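Local coordinates for ferric vibriobactin ABC transporter, periplasmic ferric vibriobactin-binding protein (Vibrio cholerae, PDB 3R5T) that binds the iron-vibriobactin complex in the periplasm of Vibrio cholerae and probably delivers it to an ABC transporter for uptake of iron, at residues T32-L37 against E57-L62; Q121-L126 against F268-F273; G264-R269 against A275-N280. All blocks are in the same frame, centred on the assembly; numbering follows the deposited sequence. Where two conformers were deposited one is given.

Interaction 1. Residues T32-L37 against E57-L62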
# COMPACT_ATOMS: atom_id res chain seq x y z
N THR A 32 -4.15 6.45 1.89
CA THR A 32 -3.55 5.11 1.90
C THR A 32 -4.26 4.18 2.87
O THR A 32 -4.49 3.03 2.56
CB THR A 32 -2.05 5.13 2.26
OG1 THR A 32 -1.35 5.91 1.30
CG2 THR A 32 -1.47 3.71 2.25
N VAL A 33 -4.62 4.68 4.05
CA VAL A 33 -5.16 3.80 5.07
C VAL A 33 -6.59 3.42 4.76
O VAL A 33 -7.07 2.38 5.20
CB VAL A 33 -5.09 4.48 6.42
CG1 VAL A 33 -5.80 3.65 7.49
CG2 VAL A 33 -3.63 4.70 6.79
N THR A 34 -7.28 4.25 3.99
CA THR A 34 -8.71 4.02 3.72
C THR A 34 -8.98 2.67 3.03
O THR A 34 -9.98 1.99 3.33
CB THR A 34 -9.28 5.21 2.95
OG1 THR A 34 -9.12 6.36 3.77
CG2 THR A 34 -10.75 5.02 2.63
N GLY A 35 -8.10 2.27 2.12
CA GLY A 35 -8.25 0.99 1.48
C GLY A 35 -8.31 -0.19 2.46
O GLY A 35 -9.09 -1.11 2.28
N THR A 36 -7.50 -0.12 3.51
CA THR A 36 -7.48 -1.20 4.49
C THR A 36 -8.68 -1.13 5.44
O THR A 36 -9.22 -2.17 5.84
CB THR A 36 -6.11 -1.26 5.19
OG1 THR A 36 -5.13 -1.60 4.20
CG2 THR A 36 -6.10 -2.33 6.29
N LEU A 37 -9.12 0.09 5.76
CA LEU A 37 -10.37 0.23 6.50
C LEU A 37 -11.51 -0.42 5.71
O LEU A 37 -12.32 -1.17 6.27
CB LEU A 37 -10.67 1.70 6.82
CG LEU A 37 -9.75 2.32 7.87
CD1 LEU A 37 -9.84 3.83 7.82
CD2 LEU A 37 -10.09 1.84 9.27
N GLU A 57 -8.06 4.09 -7.28
CA GLU A 57 -9.04 3.47 -8.18
C GLU A 57 -9.42 2.04 -7.82
O GLU A 57 -10.52 1.60 -8.13
CB GLU A 57 -8.52 3.53 -9.63
CG GLU A 57 -9.56 3.15 -10.67
CD GLU A 57 -10.77 4.09 -10.73
OE1 GLU A 57 -10.74 5.20 -10.15
OE2 GLU A 57 -11.76 3.69 -11.36
N GLN A 58 -8.51 1.32 -7.17
CA GLN A 58 -8.84 -0.05 -6.79
C GLN A 58 -10.06 -0.15 -5.86
O GLN A 58 -10.69 -1.21 -5.80
CB GLN A 58 -7.64 -0.76 -6.17
CG GLN A 58 -7.12 -0.14 -4.87
CD GLN A 58 -6.01 0.86 -5.09
OE1 GLN A 58 -5.88 1.44 -6.19
NE2 GLN A 58 -5.20 1.09 -4.05
N TRP A 59 -10.34 0.91 -5.10
CA TRP A 59 -11.46 0.90 -4.14
C TRP A 59 -12.44 2.06 -4.26
O TRP A 59 -13.41 2.13 -3.51
CB TRP A 59 -11.01 0.71 -2.67
CG TRP A 59 -9.95 1.66 -2.18
CD1 TRP A 59 -8.63 1.37 -1.99
CD2 TRP A 59 -10.13 3.03 -1.79
NE1 TRP A 59 -7.97 2.48 -1.52
CE2 TRP A 59 -8.86 3.51 -1.39
CE3 TRP A 59 -11.23 3.89 -1.74
CZ2 TRP A 59 -8.67 4.81 -0.93
CZ3 TRP A 59 -11.03 5.17 -1.29
CH2 TRP A 59 -9.77 5.62 -0.89
N ARG A 60 -12.21 2.95 -5.22
CA ARG A 60 -13.07 4.12 -5.38
C ARG A 60 -14.55 3.76 -5.47
O ARG A 60 -15.38 4.35 -4.76
CB ARG A 60 -12.67 4.93 -6.62
CG ARG A 60 -13.51 6.22 -6.82
CD ARG A 60 -13.16 6.91 -8.13
NE ARG A 60 -13.26 6.02 -9.27
CZ ARG A 60 -14.39 5.75 -9.92
NH1 ARG A 60 -15.54 6.31 -9.55
NH2 ARG A 60 -14.37 4.92 -10.95
N LYS A 61 -14.90 2.82 -6.34
CA LYS A 61 -16.31 2.50 -6.54
C LYS A 61 -16.94 1.91 -5.27
O LYS A 61 -18.10 2.21 -4.98
CB LYS A 61 -16.49 1.54 -7.72
CG LYS A 61 -16.08 2.15 -9.04
CD LYS A 61 -16.43 1.24 -10.22
CE LYS A 61 -15.64 -0.05 -10.17
NZ LYS A 61 -14.16 0.17 -10.29
N LEU A 62 -16.18 1.10 -4.54
CA LEU A 62 -16.64 0.59 -3.26
C LEU A 62 -16.85 1.72 -2.24
O LEU A 62 -17.85 1.73 -1.52
CB LEU A 62 -15.67 -0.47 -2.72
CG LEU A 62 -16.08 -1.14 -1.41
CD1 LEU A 62 -17.37 -1.91 -1.58
CD2 LEU A 62 -14.98 -2.06 -0.91
O HOH W 1 -5.71 2.67 0.09
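The indole of Trp59 lies with one face over Thr34 and Gly35, near the start of helix 31-39, its two rings divided between these neighbours. The five-membered ring covers Gly35, whose CA sits 3.6 Å from the centroid of that Trp59 ring, a CH-pi contact over the face. The six-membered ring takes the methyl of Thr34: CG2 is 4.1 Å from its centroid and 27° off the ring normal. Because Gly35 carries no side chain, the indole can come close to the backbone, Trp59 NE1 reaching to 3.4 Å from Gly35 CA. Two torsions explain the fit. Trp59 CG stands between its own backbone N and carbonyl carbon (chi1 52°), which swings the ring toward the helix. At Thr34 the methyl is anti to the backbone N, and OG1 is thereby turned to another side, where it bonds Ser47 and Ser28.

A water satisfies the indole N-H: it accepts from Trp59 NE1 at 2.8 Å and lies at the same distance from Thr32 O, with a longer, weak bond from Gly35 N. The flat ring is thus fixed in rotation by a polar link at its NE1 corner as well as by packing on its face. At the N-terminus of the helix that follows, where Trp59 is the N-cap residue, Arg60 grips Glu57 side-on, NE to OE1 at 2.8 Å and NH2 to OE2 at 2.9 Å.

The contact fastens the loop ahead of helix 60-65 onto helix 31-39, the helix after strand 26-28 of the five-stranded parallel sheet. Phe55 and Phe273 also pack on Trp59, Phe273 from helix 272-286, while helix 123-134 touches Val33 and Thr36 of helix 31-39.

Interaction 2. Residues Q121-L126 against F268-F273. With VBN ((4S,5R)-N-{3-[(2,3-dihydroxybenzoyl)amino]propyl}-2-(2,3-dihydroxyphenyl)-N-[3-({[(4S,5R)-2-(2,3-dihydroxyphenyl)-5-met hyl-4,5-dihydro-1,3-oxazol-4-yl]carbonyl}amino)propyl]-5-methyl-4,5-dihydro-1,3-oxazole-4-carboxamide), chain B.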
# COMPACT_ATOMS: atom_id res chain seq x y z
N GLN A 121 4.88 -2.14 6.98
CA GLN A 121 4.17 -3.37 7.28
C GLN A 121 3.32 -3.80 6.11
O GLN A 121 3.03 -3.04 5.20
CB GLN A 121 3.38 -3.28 8.60
CG GLN A 121 2.40 -2.14 8.64
CD GLN A 121 1.64 -2.02 9.98
OE1 GLN A 121 1.38 -3.01 10.67
NE2 GLN A 121 1.29 -0.79 10.35
N THR A 122 2.99 -5.08 6.09
CA THR A 122 2.09 -5.62 5.08
C THR A 122 0.72 -4.97 5.23
O THR A 122 0.40 -4.41 6.28
CB THR A 122 1.92 -7.12 5.26
OG1 THR A 122 1.44 -7.38 6.58
CG2 THR A 122 3.25 -7.83 5.09
N TRP A 123 -0.13 -5.08 4.21
CA TRP A 123 -1.50 -4.63 4.41
C TRP A 123 -2.17 -5.45 5.53
O TRP A 123 -2.98 -4.91 6.28
CB TRP A 123 -2.32 -4.61 3.10
CG TRP A 123 -2.77 -5.94 2.59
CD1 TRP A 123 -2.21 -6.67 1.57
CD2 TRP A 123 -3.89 -6.69 3.04
NE1 TRP A 123 -2.92 -7.83 1.37
CE2 TRP A 123 -3.95 -7.87 2.27
CE3 TRP A 123 -4.85 -6.50 4.06
CZ2 TRP A 123 -4.95 -8.84 2.46
CZ3 TRP A 123 -5.82 -7.46 4.25
CH2 TRP A 123 -5.86 -8.62 3.46
N GLN A 124 -1.83 -6.73 5.64
CA GLN A 124 -2.41 -7.56 6.67
C GLN A 124 -2.08 -7.05 8.06
O GLN A 124 -2.96 -7.03 8.94
CB GLN A 124 -1.93 -9.00 6.51
CG GLN A 124 -2.44 -9.70 5.25
CD GLN A 124 -1.47 -9.66 4.09
OE1 GLN A 124 -0.79 -8.64 3.82
NE2 GLN A 124 -1.40 -10.76 3.37
N SER A 125 -0.83 -6.67 8.28
CA SER A 125 -0.40 -6.16 9.58
C SER A 125 -1.13 -4.86 9.90
O SER A 125 -1.56 -4.62 11.04
CB SER A 125 1.11 -5.96 9.58
OG SER A 125 1.55 -5.42 10.82
N LEU A 126 -1.28 -4.00 8.90
CA LEU A 126 -2.02 -2.77 9.10
C LEU A 126 -3.49 -3.10 9.41
O LEU A 126 -4.09 -2.50 10.29
CB LEU A 126 -1.91 -1.91 7.85
CG LEU A 126 -2.65 -0.57 7.90
CD1 LEU A 126 -2.02 0.34 8.94
CD2 LEU A 126 -2.67 0.11 6.52
N PHE A 268 0.11 1.40 -6.99
CA PHE A 268 0.90 2.39 -6.26
C PHE A 268 0.97 2.07 -4.75
O PHE A 268 2.06 1.97 -4.19
CB PHE A 268 0.42 3.83 -6.52
CG PHE A 268 1.22 4.84 -5.77
CD1 PHE A 268 2.55 5.07 -6.12
CD2 PHE A 268 0.67 5.52 -4.71
CE1 PHE A 268 3.32 5.97 -5.42
CE2 PHE A 268 1.44 6.43 -4.00
CZ PHE A 268 2.77 6.65 -4.35
N ARG A 269 -0.18 1.91 -4.11
CA ARG A 269 -0.23 1.48 -2.71
C ARG A 269 -0.89 0.12 -2.64
O ARG A 269 -1.72 -0.22 -3.51
CB ARG A 269 -1.03 2.48 -1.87
CG ARG A 269 -0.33 3.80 -1.57
CD ARG A 269 0.85 3.63 -0.66
NE ARG A 269 1.21 4.86 0.06
CZ ARG A 269 2.23 5.66 -0.26
NH1 ARG A 269 3.02 5.38 -1.29
NH2 ARG A 269 2.47 6.74 0.48
N ILE A 270 -0.51 -0.66 -1.63
CA ILE A 270 -1.02 -2.02 -1.46
C ILE A 270 -2.11 -2.11 -0.41
O ILE A 270 -1.91 -1.77 0.76
CB ILE A 270 0.09 -2.99 -1.04
CG1 ILE A 270 1.22 -2.99 -2.09
CG2 ILE A 270 -0.50 -4.38 -0.82
CD1 ILE A 270 0.75 -3.39 -3.46
N ASP A 271 -3.29 -2.52 -0.84
CA ASP A 271 -4.36 -2.86 0.08
C ASP A 271 -4.96 -4.17 -0.46
O ASP A 271 -4.50 -4.68 -1.48
CB ASP A 271 -5.37 -1.71 0.18
CG ASP A 271 -5.84 -1.25 -1.16
OD1 ASP A 271 -5.67 -0.05 -1.48
OD2 ASP A 271 -6.38 -2.09 -1.91
N LEU A 272 -5.96 -4.71 0.20
CA LEU A 272 -6.57 -5.96 -0.25
C LEU A 272 -6.97 -5.88 -1.72
O LEU A 272 -6.77 -6.83 -2.48
CB LEU A 272 -7.80 -6.26 0.58
CG LEU A 272 -8.63 -7.44 0.08
CD1 LEU A 272 -7.86 -8.77 0.09
CD2 LEU A 272 -9.92 -7.54 0.91
N PHE A 273 -7.52 -4.73 -2.13
CA PHE A 273 -8.05 -4.60 -3.47
C PHE A 273 -6.97 -4.53 -4.53
O PHE A 273 -7.03 -5.24 -5.54
CB PHE A 273 -9.02 -3.42 -3.50
CG PHE A 273 -10.02 -3.50 -2.39
CD1 PHE A 273 -9.88 -2.74 -1.24
CD2 PHE A 273 -11.06 -4.41 -2.46
CE1 PHE A 273 -10.80 -2.85 -0.20
CE2 PHE A 273 -11.98 -4.53 -1.43
CZ PHE A 273 -11.85 -3.75 -0.30
C VBN B . 6.00 12.03 -4.55
N VBN B . 4.93 11.57 -2.30
O VBN B . 7.09 11.87 -4.13
CA VBN B . 4.80 12.18 -3.61
CB VBN B . 4.47 13.67 -3.24
CAB VBN B . -1.45 8.49 -7.05
OAC VBN B . 8.27 7.47 -6.70
OAD VBN B . 1.06 12.25 -6.28
OAF VBN B . 4.99 7.40 -1.66
OAG VBN B . 6.96 9.48 2.06
OAH VBN B . 3.20 9.50 -0.37
OAI VBN B . 5.84 8.98 -3.62
OAJ VBN B . 5.99 9.97 -0.44
OAK VBN B . 2.83 9.66 -3.06
CAL VBN B . 7.08 4.96 -3.57
CAM VBN B . 6.52 13.18 2.08
CAN VBN B . -0.50 9.25 -0.63
CAO VBN B . 6.22 5.49 -2.55
CAP VBN B . 6.82 11.87 2.52
CAQ VBN B . 0.80 9.27 -0.04
CAR VBN B . 7.55 5.81 -4.64
CAS VBN B . 6.04 13.41 0.78
CAT VBN B . -0.67 9.40 -2.03
CAU VBN B . 7.48 11.17 -7.49
CAV VBN B . 4.29 12.48 -8.01
CAW VBN B . 8.37 10.28 -6.60
CAX VBN B . 2.83 12.49 -8.53
CAY VBN B . 6.95 12.44 -6.83
CAZ VBN B . 4.43 12.55 -6.48
NBB VBN B . 7.68 9.42 -5.63
NBC VBN B . 2.12 11.27 -8.12
NBD VBN B . 1.34 9.46 -5.20
OBF VBN B . -0.97 9.64 -4.86
CBG VBN B . 7.73 7.99 -5.79
CBH VBN B . 1.27 11.27 -6.93
CBJ VBN B . 5.55 12.59 -1.49
CBK VBN B . 5.83 6.86 -2.60
CBL VBN B . 6.67 10.77 1.65
CBM VBN B . 1.91 9.44 -0.87
CBN VBN B . 6.28 7.67 -3.61
CBO VBN B . 6.22 11.00 0.42
CBP VBN B . 1.74 9.58 -2.22
CBQ VBN B . 7.17 7.11 -4.67
CBR VBN B . 5.87 12.36 -0.03
CBS VBN B . 0.41 9.54 -2.83
CBU VBN B . -0.80 9.67 -6.34
CBW VBN B . 0.30 9.82 -4.30
CBX VBN B . 0.78 9.90 -6.49
NBY VBN B . 5.77 12.28 -5.97
OG1 VBN B . 5.17 13.87 -1.94
CG2 VBN B . 3.02 14.13 -3.35
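Trp123 packs its indole against the side chains of Ile270 and Leu272 and the backbone of Asp271 between them, and each neighbour meets a different part of it. Leu272 comes over one face: its CB stands 4.2 Å from the centroid of the Trp123 six-membered ring and only 10° off the ring normal, while CD1 reaches toward the rim, 3.8 Å from Trp123 CZ2. The Asp271-Leu272 peptide covers the same face, over which the ring is laid by a chi1 of 75° that sets Trp123 CG between the backbone N and carbonyl carbon. Ile270 runs roughly at right angles to the tryptophan side chain and touches its pyrrole end, with CG2 3.7 Å from Trp123 CD1. Trp123 CB is 3.7 Å from Ile270 O. On the opposite face of the indole is Gln124 OE1, and Phe147 of helix 137-155 meets the ring edge-to-face.

Just before this apolar patch, Arg269 turns to the siderophore. Its NH1 donates to VBN OAF, a catechol oxygen of the dihydroxybenzoyl arm, at 2.8 Å and 166°, the acceptor lying in the guanidinium plane. Thr32 bonds NE and Tyr118 bonds NH2, second-shell partners that set the arginine's orientation. The contact itself is dispersive, without a direct hydrogen bond, whereas the adjoining guanidinium would stabilise negative charge on the bound catecholate.

Interaction 3. Residues G264-R269 against A275-N280. With VBN ((4S,5R)-N-{3-[(2,3-dihydroxybenzoyl)amino]propyl}-2-(2,3-dihydroxyphenyl)-N-[3-({[(4S,5R)-2-(2,3-dihydroxyphenyl)-5-met hyl-4,5-dihydro-1,3-oxazol-4-yl]carbonyl}amino)propyl]-5-methyl-4,5-dihydro-1,3-oxazole-4-carboxamide), chain B.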
# COMPACT_ATOMS: atom_id res chain seq x y z
N GLY A 264 0.84 -3.07 -12.33
CA GLY A 264 -0.54 -2.79 -12.63
C GLY A 264 -0.90 -1.33 -12.40
O GLY A 264 -0.26 -0.66 -11.60
N GLU A 265 -1.94 -0.85 -13.07
CA GLU A 265 -2.30 0.55 -12.98
C GLU A 265 -2.61 0.99 -11.56
O GLU A 265 -2.38 2.14 -11.20
CB GLU A 265 -3.49 0.85 -13.91
CG GLU A 265 -4.76 0.06 -13.57
CD GLU A 265 -5.84 0.18 -14.63
OE1 GLU A 265 -5.80 1.14 -15.44
OE2 GLU A 265 -6.74 -0.70 -14.66
N ASN A 266 -3.13 0.08 -10.73
CA ASN A 266 -3.55 0.46 -9.38
C ASN A 266 -2.59 0.03 -8.27
O ASN A 266 -2.96 0.02 -7.08
CB ASN A 266 -4.95 -0.09 -9.07
CG ASN A 266 -6.02 0.50 -9.97
OD1 ASN A 266 -5.88 1.60 -10.51
ND2 ASN A 266 -7.12 -0.21 -10.09
N SER A 267 -1.34 -0.28 -8.64
CA SER A 267 -0.39 -0.89 -7.72
C SER A 267 0.44 0.10 -6.91
O SER A 267 1.39 -0.30 -6.25
CB SER A 267 0.53 -1.85 -8.47
OG SER A 267 1.33 -1.16 -9.43
N PHE A 268 0.11 1.40 -6.99
CA PHE A 268 0.90 2.39 -6.26
C PHE A 268 0.97 2.07 -4.75
O PHE A 268 2.06 1.97 -4.19
CB PHE A 268 0.42 3.83 -6.52
CG PHE A 268 1.22 4.84 -5.77
CD1 PHE A 268 2.55 5.07 -6.12
CD2 PHE A 268 0.67 5.52 -4.71
CE1 PHE A 268 3.32 5.97 -5.42
CE2 PHE A 268 1.44 6.43 -4.00
CZ PHE A 268 2.77 6.65 -4.35
N ARG A 269 -0.18 1.91 -4.11
CA ARG A 269 -0.23 1.48 -2.71
C ARG A 269 -0.89 0.12 -2.64
O ARG A 269 -1.72 -0.22 -3.51
CB ARG A 269 -1.03 2.48 -1.87
CG ARG A 269 -0.33 3.80 -1.57
CD ARG A 269 0.85 3.63 -0.66
NE ARG A 269 1.21 4.86 0.06
CZ ARG A 269 2.23 5.66 -0.26
NH1 ARG A 269 3.02 5.38 -1.29
NH2 ARG A 269 2.47 6.74 0.48
N ALA A 275 -3.93 -5.56 -4.06
CA ALA A 275 -3.21 -6.82 -3.92
C ALA A 275 -3.87 -7.91 -4.77
O ALA A 275 -3.18 -8.67 -5.46
CB ALA A 275 -3.14 -7.26 -2.43
N ARG A 276 -5.19 -7.97 -4.73
CA ARG A 276 -5.90 -8.92 -5.59
C ARG A 276 -5.60 -8.66 -7.07
O ARG A 276 -5.36 -9.60 -7.83
CB ARG A 276 -7.41 -8.82 -5.37
CG ARG A 276 -7.90 -9.55 -4.15
CD ARG A 276 -9.39 -9.31 -3.96
NE ARG A 276 -9.87 -10.04 -2.79
CZ ARG A 276 -10.97 -9.73 -2.11
NH1 ARG A 276 -11.72 -8.70 -2.48
NH2 ARG A 276 -11.32 -10.46 -1.06
N GLU A 277 -5.63 -7.40 -7.48
CA GLU A 277 -5.37 -7.09 -8.88
C GLU A 277 -3.97 -7.55 -9.26
O GLU A 277 -3.76 -8.14 -10.32
CB GLU A 277 -5.51 -5.58 -9.14
CG GLU A 277 -6.93 -5.05 -9.00
CD GLU A 277 -7.08 -3.62 -9.51
OE1 GLU A 277 -6.38 -3.25 -10.48
OE2 GLU A 277 -7.92 -2.88 -8.97
N ILE A 278 -3.00 -7.25 -8.40
CA ILE A 278 -1.60 -7.63 -8.64
C ILE A 278 -1.41 -9.15 -8.75
O ILE A 278 -0.77 -9.63 -9.68
CB ILE A 278 -0.67 -7.06 -7.56
CG1 ILE A 278 -0.68 -5.54 -7.63
CG2 ILE A 278 0.74 -7.61 -7.71
CD1 ILE A 278 -0.09 -4.81 -6.41
N ILE A 279 -1.97 -9.90 -7.81
CA ILE A 279 -1.89 -11.35 -7.85
C ILE A 279 -2.59 -11.89 -9.09
O ILE A 279 -2.07 -12.80 -9.75
CB ILE A 279 -2.47 -11.97 -6.57
CG1 ILE A 279 -1.67 -11.49 -5.35
CG2 ILE A 279 -2.46 -13.50 -6.63
CD1 ILE A 279 -0.16 -11.53 -5.53
N ASN A 280 -3.74 -11.32 -9.44
CA ASN A 280 -4.43 -11.72 -10.67
C ASN A 280 -3.50 -11.54 -11.87
O ASN A 280 -3.47 -12.40 -12.76
CB ASN A 280 -5.71 -10.92 -10.89
CG ASN A 280 -6.87 -11.39 -10.01
OD1 ASN A 280 -6.81 -12.44 -9.37
ND2 ASN A 280 -7.94 -10.59 -9.98
C VBN B . 6.00 12.03 -4.55
N VBN B . 4.93 11.57 -2.30
O VBN B . 7.09 11.87 -4.13
CA VBN B . 4.80 12.18 -3.61
CB VBN B . 4.47 13.67 -3.24
CAB VBN B . -1.45 8.49 -7.05
OAC VBN B . 8.27 7.47 -6.70
OAD VBN B . 1.06 12.25 -6.28
OAF VBN B . 4.99 7.40 -1.66
OAG VBN B . 6.96 9.48 2.06
OAH VBN B . 3.20 9.50 -0.37
OAI VBN B . 5.84 8.98 -3.62
OAJ VBN B . 5.99 9.97 -0.44
OAK VBN B . 2.83 9.66 -3.06
CAL VBN B . 7.08 4.96 -3.57
CAM VBN B . 6.52 13.18 2.08
CAN VBN B . -0.50 9.25 -0.63
CAO VBN B . 6.22 5.49 -2.55
CAP VBN B . 6.82 11.87 2.52
CAQ VBN B . 0.80 9.27 -0.04
CAR VBN B . 7.55 5.81 -4.64
CAS VBN B . 6.04 13.41 0.78
CAT VBN B . -0.67 9.40 -2.03
CAU VBN B . 7.48 11.17 -7.49
CAV VBN B . 4.29 12.48 -8.01
CAW VBN B . 8.37 10.28 -6.60
CAX VBN B . 2.83 12.49 -8.53
CAY VBN B . 6.95 12.44 -6.83
CAZ VBN B . 4.43 12.55 -6.48
NBB VBN B . 7.68 9.42 -5.63
NBC VBN B . 2.12 11.27 -8.12
NBD VBN B . 1.34 9.46 -5.20
OBF VBN B . -0.97 9.64 -4.86
CBG VBN B . 7.73 7.99 -5.79
CBH VBN B . 1.27 11.27 -6.93
CBJ VBN B . 5.55 12.59 -1.49
CBK VBN B . 5.83 6.86 -2.60
CBL VBN B . 6.67 10.77 1.65
CBM VBN B . 1.91 9.44 -0.87
CBN VBN B . 6.28 7.67 -3.61
CBO VBN B . 6.22 11.00 0.42
CBP VBN B . 1.74 9.58 -2.22
CBQ VBN B . 7.17 7.11 -4.67
CBR VBN B . 5.87 12.36 -0.03
CBS VBN B . 0.41 9.54 -2.83
CBU VBN B . -0.80 9.67 -6.34
CBW VBN B . 0.30 9.82 -4.30
CBX VBN B . 0.78 9.90 -6.49
NBY VBN B . 5.77 12.28 -5.97
OG1 VBN B . 5.17 13.87 -1.94
CG2 VBN B . 3.02 14.13 -3.35
O HOH W 2 -7.98 -2.01 -12.65
O HOH W 3 -5.55 -2.98 -13.00
O HOH W 4 -3.63 -2.84 -10.81
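Asn266 and Glu277 make the polar half of this contact. Asn266 ND2 donates to Glu277 OE2 at 3.0 Å with an N-H...O angle of 162°; the carboxylate oxygen lies in the amide plane and uses its syn lone pair. A longer, weak bond from the same nitrogen runs to OE1. The amide and carboxylate planes are turned 68° apart. Beside this pair Ser267 supplies the apolar half, its CB packing 3.7 Å from CD1 of Ile278, the residue that follows Glu277 in the helix.

Glu277 presents its carboxylate through a chain extended beyond CG. Water surrounds OE1: one molecule links it to the backbone, accepting from Asn266 N at 3.0 Å, and two others lie between OE1 and Glu265 OE2, which are 4.9 Å apart. The loop is shaped by a type I turn from Gly264 to Ser267, in which Gly264 O accepts both Ser267 N and Ser267 OG, the hydroxyl at 2.7 Å. Thr234 is a further partner of that hydroxyl, and Leu189 and Leu190 of helix 185-192 pack on Ile278.

Past the turn, Phe268 leads into the ligand pocket, where its CZ comes within 3.3 Å of VBN NBD, an oxazoline nitrogen. The two carboxylates share bridging waters instead of touching; their proximity would tend to raise the proton affinity of one or both, while the amide N-H of Asn266 and the waters should offset this by stabilising the carboxylate of Glu277.

In the fold
Interaction 1 closes first along the chain, entirely within the part built on the parallel sheet. Interaction 2 opens at 121-126 on helix 123-134 and closes at 268-273; interaction 3 lies at the end of strand 260-264 and beyond. Their centres are 10 to 12 Å apart. Interactions 2 and 3 share Phe268 and Arg269 and both use helix 272-286, and Ile270, in the loop ahead of the helix, packs on Ile278 in it. Interaction 1 joins them through two probable hydrogen bonds, Gln58 to Asp271 and Thr32 to Arg269. The 264-273 segment therefore runs from one lobe to the other beside the siderophore, consistent with this family's two-lobed binding proteins, whose ligand lies in the intervening cleft.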